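DNA repair protein RecN (Deinococcus radiodurans, PDB 4ABY) is an SMC-like ATPase, present here as its ATP-binding head domain, that may take part in the recombinational repair of damaged DNA. Local coordinates at residues G168-R173 and R236-L241; M259-S264 and V277-S282. All blocks are in the same frame, centred on the assembly; numbering follows the deposited sequence.

Contacts 1 and 2 are neighbours, their centres about 11 Å apart, and both lie away from the predicted ATP-binding site. Contact 1 is mostly buried and sets the end of helix 163-171 against helix 214-249. Contact 2, only partly buried, pairs the two strands of an antiparallel hairpin, the first of which follows helix 214-249 in the chain. They meet where Leu-241 CD2 lies 3.5 Å from Phe-261 CE2, with Leu-169 and Leu-170 also against that phenylalanine. The chemistry differs: no hydrogen bond crosses contact 1, mostly leucine packing plus one guanidinium, whereas contact 2 is held by backbone bonds, with one apolar face set mainly on helices and one mixed face bearing a Glu-Arg pair.

Contact 1. Residues G168-R173 and R236-L241; sequences GLLDRR and REAEPL
Leu-241 reaches across with both of its methyls, one to the Arg-173 guanidinium, the other to Leu-170 and the Leu-169 carbonyl oxygen. CD1 sits over the centre of one face of the guanidinium, 3.7 Å from Arg-173 CZ; no hydrogen bond crosses between the segments. Arg-173 gets there by bending at chi2 and chi3 (-73° and -88°), which folds the chain back over the leucine. The other methyl, CD2, lies 3.9 Å from Leu-170 CD1. Leu-170 comes from the last turn of helix 163-171; its CG points away from the backbone N, and its CD1 reaches the backbone of helix 214-249, 3.8 Å from Ala-238 CA. Leu-312 of helix 298-312 touches both Arg-173 and Leu-241.

Glu-237 CB lies 4.3 Å from Arg-173 CB. The carboxylate beyond takes a straight salt-bridge bond at 3.2 Å from Arg-236 NE to OE2; OE2 lies in the guanidinium plane, while NE comes from the anti side, tilted 32° out of the carboxylate plane. Arg-236 NH1 has a second acid in Glu-177. Glu-237 OE1 is 5.0 Å from Arg-173 NE, too far for a bond, though the opposite charges probably attract. With a leucine here the carboxylate is gone, and Arg-236 NE would probably be left without its mate within the helix and Arg-173 without a nearby opposite charge. In the RecN head domain, away from the predicted ATP site, two helices thus join mostly by leucine packing, with acid-base pairing inside the long helix rather than across the contact.

Contact 2. Residues M259-S264 and V277-S282; sequences MEFALS and VLLRFS
Leu-279 lays its CD1 methyl over one face of the Phe-261 ring, a CH-pi contact 3.6 Å from the centroid and a little toward the rim. Swinging CG away from the backbone N (chi1 -176°) brings that methyl across to the neighbouring strand. The same methyl meets Met-259 CG at 3.9 Å. Met-259, a selenomethionine, then bends at chi3 to carry CE against the Phe-281 ring. Along this face, Val-277 CG1 approaches Phe-261 CD1 at 3.9 Å, and Val-277 runs alongside Leu-263. The row of apolar groups looks toward the helices: Met-259 touches Ile-249 of helix 214-249, and Phe-281 touches Val-304 of helix 298-312.

The other face carries Glu-260, Ala-262, Leu-278 and Arg-280. Glu-260 and Arg-280 lie side by side and point the same way, and Glu-260 OE2 makes a salt bridge at the guanidinium edge, 2.8 Å from Arg-280 NH1. As a hydrogen bond it is weak, bent to 124° at the hydrogen, consistent with carboxylate and guanidinium planes 57° apart. Arg-280 CD also packs on Ala-262 CB.

Beneath them, Glu-260 with Arg-280 and Ala-262 with Leu-278 are the hydrogen-bonded pairs, each bonding in both directions; Arg-280 N to Glu-260 O is 2.9 Å. The backbone bonds thus fix the register of this beta hairpin, with one face wholly apolar and set mainly on helices 214-249, 163-171 and 298-312, the other mixed, one Glu-Arg pair beside Ala-262 and Leu-278.

Contact 1. Residues G168-R173 and R236-L241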
ATOM      1  N   GLY A 168       6.854  -8.160 -11.424  1.00 28.62           N
ATOM      2  CA  GLY A 168       5.505  -8.513 -11.819  1.00 30.97           C
ATOM      3  C   GLY A 168       4.828  -7.407 -12.598  1.00 31.84           C
ATOM      4  O   GLY A 168       4.111  -7.667 -13.562  1.00 34.63           O
ATOM      5  N   LEU A 169       5.062  -6.170 -12.174  1.00 30.99           N
ATOM      6  CA  LEU A 169       4.487  -5.004 -12.829  1.00 30.38           C
ATOM      7  C   LEU A 169       4.696  -5.054 -14.333  1.00 31.00           C
ATOM      8  O   LEU A 169       3.778  -4.779 -15.105  1.00 34.56           O
ATOM      9  CB  LEU A 169       5.103  -3.720 -12.268  1.00 27.10           C
ATOM     10  CG  LEU A 169       4.394  -3.018 -11.107  1.00 31.34           C
ATOM     11  CD1 LEU A 169       3.948  -4.003 -10.038  1.00 35.37           C
ATOM     12  CD2 LEU A 169       5.298  -1.951 -10.516  1.00 28.19           C
ATOM     13  N   LEU A 170       5.909  -5.410 -14.744  1.00 30.35           N
ATOM     14  CA  LEU A 170       6.270  -5.420 -16.156  1.00 27.26           C
ATOM     15  C   LEU A 170       5.880  -6.731 -16.823  1.00 28.44           C
ATOM     16  O   LEU A 170       5.443  -6.746 -17.971  1.00 30.64           O
ATOM     17  CB  LEU A 170       7.770  -5.168 -16.317  1.00 29.70           C
ATOM     18  CG  LEU A 170       8.318  -4.974 -17.734  1.00 29.48           C
ATOM     19  CD1 LEU A 170       7.524  -3.918 -18.489  1.00 28.49           C
ATOM     20  CD2 LEU A 170       9.790  -4.607 -17.680  1.00 24.57           C
ATOM     21  N   ASP A 171       6.026  -7.829 -16.093  1.00 29.20           N
ATOM     22  CA  ASP A 171       5.784  -9.149 -16.660  1.00 32.58           C
ATOM     23  C   ASP A 171       4.315  -9.442 -16.953  1.00 33.53           C
ATOM     24  O   ASP A 171       4.012 -10.357 -17.720  1.00 33.84           O
ATOM     25  CB  ASP A 171       6.389 -10.243 -15.775  1.00 29.84           C
ATOM     26  CG  ASP A 171       7.881 -10.411 -15.998  1.00 31.35           C
ATOM     27  OD1 ASP A 171       8.505  -9.492 -16.570  1.00 28.73           O
ATOM     28  OD2 ASP A 171       8.431 -11.463 -15.606  1.00 33.66           O
ATOM     29  N   ARG A 172       3.406  -8.680 -16.351  1.00 31.60           N
ATOM     30  CA  ARG A 172       1.983  -8.870 -16.638  1.00 37.30           C
ATOM     31  C   ARG A 172       1.541  -8.017 -17.823  1.00 39.31           C
ATOM     32  O   ARG A 172       0.350  -7.910 -18.119  1.00 38.09           O
ATOM     33  CB  ARG A 172       1.099  -8.648 -15.401  1.00 40.75           C
ATOM     34  CG  ARG A 172       1.154  -7.264 -14.769  1.00 49.47           C
ATOM     35  CD  ARG A 172       0.430  -7.282 -13.418  1.00 51.33           C
ATOM     36  NE  ARG A 172       0.704  -6.105 -12.592  1.00 56.57           N
ATOM     37  CZ  ARG A 172      -0.186  -5.153 -12.316  1.00 64.96           C
ATOM     38  NH1 ARG A 172      -1.422  -5.228 -12.799  1.00 62.43           N
ATOM     39  NH2 ARG A 172       0.158  -4.123 -11.551  1.00 60.54           N
ATOM     40  N   ARG A 173       2.525  -7.430 -18.501  1.00 38.61           N
ATOM     41  CA  ARG A 173       2.303  -6.697 -19.742  1.00 35.94           C
ATOM     42  C   ARG A 173       2.786  -7.538 -20.918  1.00 38.29           C
ATOM     43  O   ARG A 173       2.516  -7.223 -22.078  1.00 43.50           O
ATOM     44  CB  ARG A 173       3.056  -5.369 -19.717  1.00 32.51           C
ATOM     45  CG  ARG A 173       2.724  -4.494 -18.524  1.00 36.02           C
ATOM     46  CD  ARG A 173       1.340  -3.869 -18.649  1.00 40.03           C
ATOM     47  NE  ARG A 173       1.381  -2.604 -19.377  1.00 42.72           N
ATOM     48  CZ  ARG A 173       0.517  -1.611 -19.193  1.00 46.54           C
ATOM     49  NH1 ARG A 173      -0.462  -1.733 -18.299  1.00 36.58           N
ATOM     50  NH2 ARG A 173       0.638  -0.491 -19.898  1.00 43.10           N
ATOM     51  N   ARG A 236      10.548  -3.619 -24.540  1.00 35.84           N
ATOM     52  CA  ARG A 236       9.579  -3.093 -25.490  1.00 33.01           C
ATOM     53  C   ARG A 236       8.405  -2.447 -24.769  1.00 40.10           C
ATOM     54  O   ARG A 236       8.012  -1.327 -25.092  1.00 42.38           O
ATOM     55  CB  ARG A 236       9.067  -4.208 -26.400  1.00 39.81           C
ATOM     56  CG  ARG A 236       8.038  -3.758 -27.430  1.00 45.05           C
ATOM     57  CD  ARG A 236       7.346  -4.950 -28.089  1.00 47.13           C
ATOM     58  NE  ARG A 236       6.285  -5.514 -27.253  1.00 45.91           N
ATOM     59  CZ  ARG A 236       6.060  -6.817 -27.105  1.00 43.45           C
ATOM     60  NH1 ARG A 236       6.826  -7.700 -27.729  1.00 42.76           N
ATOM     61  NH2 ARG A 236       5.071  -7.241 -26.328  1.00 42.98           N
ATOM     62  N   GLU A 237       7.856  -3.158 -23.789  1.00 38.57           N
ATOM     63  CA  GLU A 237       6.654  -2.717 -23.095  1.00 33.66           C
ATOM     64  C   GLU A 237       6.944  -1.818 -21.903  1.00 34.82           C
ATOM     65  O   GLU A 237       6.022  -1.327 -21.258  1.00 34.52           O
ATOM     66  CB  GLU A 237       5.837  -3.926 -22.643  1.00 33.23           C
ATOM     67  CG  GLU A 237       5.186  -4.684 -23.780  1.00 42.10           C
ATOM     68  CD  GLU A 237       4.160  -3.849 -24.519  1.00 56.39           C
ATOM     69  OE1 GLU A 237       3.064  -3.617 -23.958  1.00 59.20           O
ATOM     70  OE2 GLU A 237       4.451  -3.427 -25.661  1.00 52.88           O
ATOM     71  N   ALA A 238       8.222  -1.597 -21.613  1.00 34.81           N
ATOM     72  CA  ALA A 238       8.610  -0.809 -20.445  1.00 35.70           C
ATOM     73  C   ALA A 238       8.301   0.681 -20.594  1.00 37.45           C
ATOM     74  O   ALA A 238       7.662   1.277 -19.730  1.00 37.73           O
ATOM     75  CB  ALA A 238      10.084  -1.017 -20.129  1.00 34.85           C
ATOM     76  N   GLU A 239       8.761   1.279 -21.688  1.00 41.25           N
ATOM     77  CA  GLU A 239       8.537   2.700 -21.943  1.00 39.44           C
ATOM     78  C   GLU A 239       7.060   3.101 -21.852  1.00 37.10           C
ATOM     79  O   GLU A 239       6.715   4.021 -21.116  1.00 37.01           O
ATOM     80  CB  GLU A 239       9.121   3.097 -23.302  1.00 49.08           C
ATOM     81  CG  GLU A 239      10.614   2.820 -23.444  1.00 63.76           C
ATOM     82  CD  GLU A 239      11.471   4.034 -23.129  1.00 78.04           C
ATOM     83  OE1 GLU A 239      10.944   5.167 -23.196  1.00 70.41           O
ATOM     84  OE2 GLU A 239      12.674   3.855 -22.829  1.00 78.29           O
ATOM     85  N   PRO A 240       6.180   2.415 -22.600  1.00 35.25           N
ATOM     86  CA  PRO A 240       4.756   2.766 -22.553  1.00 35.12           C
ATOM     87  C   PRO A 240       4.200   2.674 -21.143  1.00 30.98           C
ATOM     88  O   PRO A 240       3.341   3.471 -20.774  1.00 32.83           O
ATOM     89  CB  PRO A 240       4.104   1.697 -23.434  1.00 33.14           C
ATOM     90  CG  PRO A 240       5.178   1.249 -24.340  1.00 37.73           C
ATOM     91  CD  PRO A 240       6.436   1.303 -23.529  1.00 38.56           C
ATOM     92  N   LEU A 241       4.687   1.707 -20.372  1.00 31.14           N
ATOM     93  CA  LEU A 241       4.219   1.494 -19.007  1.00 30.43           C
ATOM     94  C   LEU A 241       4.733   2.584 -18.079  1.00 27.29           C
ATOM     95  O   LEU A 241       3.989   3.112 -17.258  1.00 27.12           O
ATOM     96  CB  LEU A 241       4.660   0.119 -18.498  1.00 31.70           C
ATOM     97  CG  LEU A 241       4.381  -0.210 -17.031  1.00 26.75           C
ATOM     98  CD1 LEU A 241       2.897  -0.173 -16.757  1.00 30.07           C
ATOM     99  CD2 LEU A 241       4.954  -1.565 -16.661  1.00 29.68           C
TER

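Contact 2. Residues M259-S264 and V277-S282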
HETATM    1  N   MSE A 259      11.473   8.029 -14.198  1.00 31.18           N
HETATM    2  CA  MSE A 259      11.240   6.639 -13.834  1.00 32.68           C
HETATM    3  C   MSE A 259      11.618   5.712 -14.979  1.00 33.49           C
HETATM    4  O   MSE A 259      11.452   6.059 -16.146  1.00 36.83           O
HETATM    5  CB  MSE A 259       9.773   6.431 -13.451  1.00 30.65           C
HETATM    6  CG  MSE A 259       9.360   4.975 -13.308  1.00 33.36           C
HETATM    7 SE   MSE A 259       7.521   4.753 -12.685  1.00 54.07          SE
HETATM    8  CE  MSE A 259       7.729   5.357 -10.845  1.00 30.73           C
ATOM      9  N   GLU A 260      12.134   4.535 -14.644  1.00 33.74           N
ATOM     10  CA  GLU A 260      12.464   3.545 -15.658  1.00 35.97           C
ATOM     11  C   GLU A 260      12.507   2.138 -15.072  1.00 36.79           C
ATOM     12  O   GLU A 260      12.765   1.959 -13.882  1.00 33.84           O
ATOM     13  CB  GLU A 260      13.813   3.870 -16.297  1.00 39.25           C
ATOM     14  CG  GLU A 260      15.004   3.445 -15.454  1.00 46.12           C
ATOM     15  CD  GLU A 260      16.327   3.768 -16.116  1.00 52.40           C
ATOM     16  OE1 GLU A 260      16.312   4.509 -17.123  1.00 47.77           O
ATOM     17  OE2 GLU A 260      17.372   3.282 -15.627  1.00 51.88           O
ATOM     18  N   PHE A 261      12.246   1.143 -15.915  1.00 36.43           N
ATOM     19  CA  PHE A 261      12.485  -0.245 -15.545  1.00 32.53           C
ATOM     20  C   PHE A 261      13.855  -0.672 -16.047  1.00 31.73           C
ATOM     21  O   PHE A 261      14.161  -0.526 -17.227  1.00 34.94           O
ATOM     22  CB  PHE A 261      11.412  -1.162 -16.126  1.00 31.00           C
ATOM     23  CG  PHE A 261      10.139  -1.167 -15.342  1.00 29.51           C
ATOM     24  CD1 PHE A 261      10.043  -1.880 -14.163  1.00 31.96           C
ATOM     25  CD2 PHE A 261       9.036  -0.459 -15.782  1.00 32.66           C
ATOM     26  CE1 PHE A 261       8.873  -1.883 -13.435  1.00 29.83           C
ATOM     27  CE2 PHE A 261       7.860  -0.462 -15.061  1.00 28.19           C
ATOM     28  CZ  PHE A 261       7.780  -1.174 -13.886  1.00 28.14           C
ATOM     29  N   ALA A 262      14.679  -1.190 -15.147  1.00 33.25           N
ATOM     30  CA  ALA A 262      16.013  -1.641 -15.515  1.00 29.32           C
ATOM     31  C   ALA A 262      16.104  -3.159 -15.476  1.00 30.25           C
ATOM     32  O   ALA A 262      15.701  -3.791 -14.494  1.00 30.84           O
ATOM     33  CB  ALA A 262      17.054  -1.026 -14.597  1.00 30.52           C
ATOM     34  N   LEU A 263      16.625  -3.740 -16.551  1.00 24.61           N
ATOM     35  CA  LEU A 263      16.889  -5.169 -16.579  1.00 22.94           C
ATOM     36  C   LEU A 263      18.326  -5.420 -16.159  1.00 25.33           C
ATOM     37  O   LEU A 263      19.253  -4.786 -16.660  1.00 32.02           O
ATOM     38  CB  LEU A 263      16.643  -5.744 -17.971  1.00 19.81           C
ATOM     39  CG  LEU A 263      15.307  -5.366 -18.603  1.00 23.17           C
ATOM     40  CD1 LEU A 263      15.069  -6.183 -19.855  1.00 28.43           C
ATOM     41  CD2 LEU A 263      14.180  -5.567 -17.615  1.00 25.30           C
ATOM     42  N   SER A 264      18.504  -6.346 -15.227  1.00 23.22           N
ATOM     43  CA  SER A 264      19.826  -6.705 -14.751  1.00 26.28           C
ATOM     44  C   SER A 264      20.110  -8.146 -15.166  1.00 27.65           C
ATOM     45  O   SER A 264      19.367  -9.056 -14.800  1.00 29.85           O
ATOM     46  CB  SER A 264      19.881  -6.550 -13.229  1.00 30.64           C
ATOM     47  OG  SER A 264      21.193  -6.723 -12.733  1.00 41.05           O
ATOM     48  N   VAL A 277      14.233  -7.726 -12.943  1.00 25.06           N
ATOM     49  CA  VAL A 277      13.531  -6.519 -13.360  1.00 27.81           C
ATOM     50  C   VAL A 277      13.350  -5.565 -12.190  1.00 31.09           C
ATOM     51  O   VAL A 277      12.669  -5.887 -11.215  1.00 31.69           O
ATOM     52  CB  VAL A 277      12.173  -6.830 -14.004  1.00 29.19           C
ATOM     53  CG1 VAL A 277      11.382  -5.547 -14.203  1.00 33.39           C
ATOM     54  CG2 VAL A 277      12.373  -7.547 -15.331  1.00 24.45           C
ATOM     55  N   LEU A 278      13.969  -4.393 -12.294  1.00 31.40           N
ATOM     56  CA  LEU A 278      13.985  -3.431 -11.195  1.00 32.02           C
ATOM     57  C   LEU A 278      13.313  -2.124 -11.584  1.00 34.51           C
ATOM     58  O   LEU A 278      13.403  -1.687 -12.732  1.00 34.36           O
ATOM     59  CB  LEU A 278      15.423  -3.158 -10.758  1.00 31.68           C
ATOM     60  CG  LEU A 278      16.199  -4.381 -10.275  1.00 31.41           C
ATOM     61  CD1 LEU A 278      17.632  -4.365 -10.795  1.00 29.97           C
ATOM     62  CD2 LEU A 278      16.155  -4.467  -8.762  1.00 29.60           C
ATOM     63  N   LEU A 279      12.639  -1.506 -10.617  1.00 33.65           N
ATOM     64  CA  LEU A 279      11.978  -0.228 -10.839  1.00 30.47           C
ATOM     65  C   LEU A 279      12.761   0.899 -10.172  1.00 28.79           C
ATOM     66  O   LEU A 279      12.951   0.899  -8.956  1.00 33.37           O
ATOM     67  CB  LEU A 279      10.552  -0.269 -10.299  1.00 29.91           C
ATOM     68  CG  LEU A 279       9.743   0.995 -10.566  1.00 32.85           C
ATOM     69  CD1 LEU A 279       9.691   1.258 -12.061  1.00 33.55           C
ATOM     70  CD2 LEU A 279       8.346   0.879  -9.977  1.00 30.18           C
ATOM     71  N   ARG A 280      13.214   1.852 -10.978  1.00 25.75           N
ATOM     72  CA  ARG A 280      14.036   2.947 -10.483  1.00 27.76           C
ATOM     73  C   ARG A 280      13.310   4.278 -10.652  1.00 33.47           C
ATOM     74  O   ARG A 280      12.579   4.473 -11.617  1.00 37.39           O
ATOM     75  CB  ARG A 280      15.382   2.962 -11.209  1.00 35.64           C
ATOM     76  CG  ARG A 280      16.143   1.640 -11.099  1.00 40.69           C
ATOM     77  CD  ARG A 280      17.448   1.648 -11.885  1.00 38.43           C
ATOM     78  NE  ARG A 280      18.439   2.554 -11.315  1.00 37.19           N
ATOM     79  CZ  ARG A 280      19.196   3.370 -12.041  1.00 44.85           C
ATOM     80  NH1 ARG A 280      19.069   3.386 -13.363  1.00 43.58           N
ATOM     81  NH2 ARG A 280      20.078   4.170 -11.454  1.00 43.11           N
ATOM     82  N   PHE A 281      13.518   5.192  -9.709  1.00 32.76           N
ATOM     83  CA  PHE A 281      12.728   6.414  -9.652  1.00 30.44           C
ATOM     84  C   PHE A 281      13.495   7.569  -9.019  1.00 31.97           C
ATOM     85  O   PHE A 281      14.215   7.388  -8.037  1.00 31.53           O
ATOM     86  CB  PHE A 281      11.436   6.149  -8.868  1.00 29.94           C
ATOM     87  CG  PHE A 281      10.577   7.365  -8.659  1.00 27.74           C
ATOM     88  CD1 PHE A 281       9.694   7.782  -9.640  1.00 26.41           C
ATOM     89  CD2 PHE A 281      10.632   8.074  -7.469  1.00 26.59           C
ATOM     90  CE1 PHE A 281       8.897   8.890  -9.445  1.00 26.39           C
ATOM     91  CE2 PHE A 281       9.841   9.184  -7.269  1.00 23.92           C
ATOM     92  CZ  PHE A 281       8.970   9.593  -8.257  1.00 26.62           C
ATOM     93  N   SER A 282      13.338   8.756  -9.599  1.00 33.95           N
ATOM     94  CA  SER A 282      13.843   9.986  -9.005  1.00 35.79           C
ATOM     95  C   SER A 282      12.702  10.990  -8.937  1.00 35.58           C
ATOM     96  O   SER A 282      12.014  11.223  -9.932  1.00 33.96           O
ATOM     97  CB  SER A 282      14.995  10.559  -9.829  1.00 38.66           C
ATOM     98  OG  SER A 282      14.552  10.949 -11.117  1.00 40.73           O
TER